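Structural protein ORF131 (Acidianus two-tailed virus, PDB 3FAJ) serves as a structural component of the virus particle and probably binds DNA. Local coordinates at residues Tyr49-Val52 / Thr53-Ala57; Ile78-Met81 / Ile82-Met86. All blocks are in the same frame, centred on the assembly; numbering follows the deposited sequence. Where two conformers were deposited one is given.

Contacts 1 and 2 illustrate how two successive helices of one small, mostly helical chain meet: the opening turns of helix 51-66 pack against the last turns of helix 69-86. Both contacts are partly buried, with one side facing neighbouring helices and another reaching the surface. They touch directly where Leu56 CB lies 3.5 Å from Val79 CG2, and Thr53 packs on Ile82 and Ser83. Their chemistry follows their position. Contact 1 begins at Pro50, which follows a cis peptide bond and holds the N-cap position, and carries a Glu51-Lys55 salt bridge along the helix. Contact 2 lies in the later part of helix 69-86, and its acid, Asp84, is paired with Lys87, further along the chain.

Contact 1. Residues Tyr49-Val52 / Thr53-Ala57; sequences YPEV and TLKLA
Pro50 and Thr53 meet at the start of helix 51-66, where Pro50, preceded by a cis peptide bond, occupies the N-cap position. Three backbone bonds set the helical repeat: Leu54 N to Pro50 O, Lys55 N to Glu51 O and Leu56 N to Val52 O. Pro50 O is gripped a second time, by the hydroxyl of Thr53 at 3.1 Å from OG1. This donor arrives well off the carbonyl direction, at a C=O...OG1 angle of 122°, whereas Leu54 N comes in almost straight. The Thr53 hydroxyl stands between its own backbone N and carbonyl carbon (chi1 49°), which turns it back over the first turn. The same OG1 approaches Tyr49 CE1 obliquely, at 3.6 Å.

Apolar contacts flank this polar centre. Pro50 CB lies over the middle of the Tyr49 ring. Pro50 CG and Leu54 CD1 are neighbours on the outer side. On the inner side the Val52 and Leu56 side chains lie side by side, Val52 CG2 4.0 Å from Leu56 CD1, where Phe42 covers Val52 and Ile38 covers Leu56.

Charge completes the turn. The extended chains of Glu51 and Lys55 run side by side; Glu51 OE1 accepts from Gly48 N, and Lys55 NZ meets Glu51 OE2 at 2.9 Å, on the anti side of the carboxylate and 23° out of its plane.

Contact 2. Residues Ile78-Met81 / Ile82-Met86; sequences IVKM and ISDAM
Asp84 turns one face of its carboxylate to the backbone of Lys80: carbonyl oxygen Lys80 O sits directly over Asp84 CG at 3.0 Å. On that same side, but beyond the rim of the group, the Lys80 methylene CG stands 3.6 Å from Asp84 OD2. This face is presented because Asp84 CG is anti to its own carbonyl carbon (chi1 -72°), which folds the carboxylate back along the helix. In the conformer described, one of two deposited for Lys80, Lys80 NZ is 6.4 Å from Asp84 OD2; the salt bridge of Asp84 is made by OD1 with Lys87.

The other flat group of note is the peptide carbonyl of Val79, which accepts two bonds from one residue. Ser83 N gives the regular helical bond, nearly in line with the carbonyl. In the conformer described, one of two deposited for Ser83, Ser83 OG also bonds to Val79 O, at 2.8 Å and from above the carbonyl plane, 43° out of it. The serine hydroxyl thus bonds within its own helix.

On the buried side the Ile78 and Ile82 side chains lie alongside each other, Ile78 CG2 3.9 Å from Ile82 CD1, both pointing the same way. Ile78 packs on Tyr115, Ala118 and Leu122 of helix 113-123. Met81 touches Tyr115 as well, and Ala85 meets Val105 and Val109 of helix 103-111.

This part of helix 69-86 therefore touches helices 51-66, 103-111 and 113-123. Its chemistry follows suit: mostly apolar side chains meet the neighbouring helices, while Lys80 O lies close to both carboxylate oxygens of Asp84, an unfavourable approach that the Lys87 salt bridge would probably offset.

Contact 1. Residues Tyr49-Val52 / Thr53-Ala57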
# COMPACT_ATOMS: atom_id res chain seq x y z
N TYR A 49 -0.09 11.23 -7.03
CA TYR A 49 0.78 11.43 -5.88
C TYR A 49 0.56 12.86 -5.45
O TYR A 49 0.54 13.76 -6.30
CB TYR A 49 2.24 11.19 -6.24
CG TYR A 49 3.19 11.30 -5.06
CD1 TYR A 49 3.37 10.23 -4.18
CD2 TYR A 49 3.89 12.49 -4.82
CE1 TYR A 49 4.24 10.34 -3.09
CE2 TYR A 49 4.76 12.60 -3.72
CZ TYR A 49 4.93 11.50 -2.87
OH TYR A 49 5.77 11.60 -1.78
N PRO A 50 0.43 13.10 -4.14
CA PRO A 50 0.55 12.18 -3.00
C PRO A 50 -0.71 11.39 -2.59
O PRO A 50 -0.67 10.73 -1.56
CB PRO A 50 0.93 13.13 -1.85
CG PRO A 50 0.17 14.36 -2.17
CD PRO A 50 0.21 14.49 -3.69
N GLU A 51 -1.78 11.45 -3.38
CA GLU A 51 -3.02 10.70 -3.05
C GLU A 51 -2.74 9.26 -2.62
O GLU A 51 -3.27 8.79 -1.61
CB GLU A 51 -4.00 10.70 -4.23
CG GLU A 51 -5.20 9.74 -4.08
CD GLU A 51 -6.09 9.67 -5.33
OE1 GLU A 51 -5.61 9.93 -6.45
OE2 GLU A 51 -7.30 9.36 -5.18
N VAL A 52 -1.89 8.58 -3.37
CA VAL A 52 -1.64 7.17 -3.09
C VAL A 52 -1.04 6.98 -1.71
O VAL A 52 -1.52 6.11 -0.96
CB VAL A 52 -0.78 6.47 -4.19
CG1 VAL A 52 0.58 7.15 -4.38
CG2 VAL A 52 -0.61 4.95 -3.86
N THR A 53 -0.03 7.78 -1.35
CA THR A 53 0.61 7.57 -0.05
C THR A 53 -0.22 8.05 1.13
O THR A 53 -0.18 7.44 2.21
CB THR A 53 2.02 8.16 0.01
OG1 THR A 53 1.97 9.50 -0.47
CG2 THR A 53 2.97 7.30 -0.85
N LEU A 54 -1.00 9.11 0.93
CA LEU A 54 -1.89 9.62 1.99
C LEU A 54 -2.96 8.56 2.29
O LEU A 54 -3.27 8.29 3.46
CB LEU A 54 -2.55 10.92 1.55
CG LEU A 54 -1.59 12.13 1.42
CD1 LEU A 54 -2.28 13.26 0.67
CD2 LEU A 54 -1.11 12.59 2.80
N LYS A 55 -3.51 7.96 1.23
CA LYS A 55 -4.52 6.91 1.39
C LYS A 55 -3.93 5.65 2.04
O LYS A 55 -4.59 5.07 2.93
CB LYS A 55 -5.17 6.55 0.04
CG LYS A 55 -6.08 7.63 -0.50
CD LYS A 55 -6.78 7.16 -1.75
CE LYS A 55 -7.98 8.05 -2.06
NZ LYS A 55 -8.71 7.61 -3.29
N LEU A 56 -2.74 5.22 1.60
CA LEU A 56 -2.07 4.06 2.24
C LEU A 56 -1.79 4.37 3.70
O LEU A 56 -1.97 3.51 4.56
CB LEU A 56 -0.76 3.71 1.54
CG LEU A 56 -0.95 3.06 0.16
CD1 LEU A 56 0.42 2.97 -0.56
CD2 LEU A 56 -1.65 1.65 0.27
N ALA A 57 -1.35 5.60 3.99
CA ALA A 57 -1.06 6.00 5.37
C ALA A 57 -2.31 5.88 6.25
O ALA A 57 -2.21 5.49 7.43
CB ALA A 57 -0.50 7.43 5.40

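Contact 2. Residues Ile78-Met81 / Ile82-Met86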
# COMPACT_ATOMS: atom_id res chain seq x y z
N ILE A 78 5.76 -0.20 1.87
CA ILE A 78 5.30 0.20 0.53
C ILE A 78 5.27 1.73 0.38
O ILE A 78 5.73 2.26 -0.63
CB ILE A 78 3.95 -0.44 0.18
CG1 ILE A 78 4.13 -1.97 0.04
CG2 ILE A 78 3.38 0.17 -1.12
CD1 ILE A 78 2.78 -2.75 0.03
N VAL A 79 4.76 2.41 1.41
CA VAL A 79 4.72 3.87 1.39
C VAL A 79 6.12 4.43 1.19
O VAL A 79 6.33 5.34 0.36
CB VAL A 79 4.03 4.46 2.65
CG1 VAL A 79 4.25 5.99 2.75
CG2 VAL A 79 2.53 4.11 2.64
N LYS A 80 7.10 3.90 1.91
CA LYS A 80 8.50 4.32 1.77
C LYS A 80 9.00 4.13 0.33
O LYS A 80 9.68 5.00 -0.24
CB LYS A 80 9.37 3.54 2.75
CG LYS A 80 10.84 3.98 2.77
CD LYS A 80 11.51 3.69 4.10
CE LYS A 80 11.36 2.24 4.55
NZ LYS A 80 12.44 1.89 5.55
N MET A 81 8.68 2.97 -0.25
CA MET A 81 9.15 2.65 -1.60
C MET A 81 8.57 3.63 -2.60
O MET A 81 9.28 4.14 -3.47
CB MET A 81 8.78 1.21 -1.99
CG MET A 81 9.70 0.19 -1.32
SD MET A 81 9.20 -1.48 -1.79
CE MET A 81 8.09 -1.98 -0.49
N ILE A 82 7.27 3.91 -2.49
CA ILE A 82 6.62 4.83 -3.43
C ILE A 82 7.14 6.26 -3.26
O ILE A 82 7.48 6.92 -4.24
CB ILE A 82 5.08 4.79 -3.30
CG1 ILE A 82 4.55 3.39 -3.67
CG2 ILE A 82 4.44 5.87 -4.20
CD1 ILE A 82 3.07 3.23 -3.53
N SER A 83 7.25 6.71 -2.00
CA SER A 83 7.79 8.04 -1.69
C SER A 83 9.18 8.23 -2.27
O SER A 83 9.48 9.27 -2.86
CB SER A 83 7.83 8.26 -0.17
OG SER A 83 6.54 8.11 0.39
N ASP A 84 10.03 7.22 -2.08
CA ASP A 84 11.41 7.27 -2.54
C ASP A 84 11.49 7.33 -4.06
O ASP A 84 12.31 8.08 -4.60
CB ASP A 84 12.20 6.06 -2.02
CG ASP A 84 12.49 6.13 -0.52
OD1 ASP A 84 12.28 7.19 0.12
OD2 ASP A 84 12.95 5.09 0.01
N ALA A 85 10.64 6.56 -4.73
CA ALA A 85 10.63 6.49 -6.19
C ALA A 85 10.11 7.81 -6.77
O ALA A 85 10.48 8.18 -7.88
CB ALA A 85 9.79 5.31 -6.69
N MET A 86 9.30 8.54 -6.00
CA MET A 86 8.75 9.82 -6.46
C MET A 86 9.68 11.01 -6.27
O MET A 86 9.42 12.09 -6.82
CB MET A 86 7.39 10.11 -5.80
CG MET A 86 6.24 9.31 -6.38
SD MET A 86 5.94 9.56 -8.15
CE MET A 86 5.50 11.29 -8.23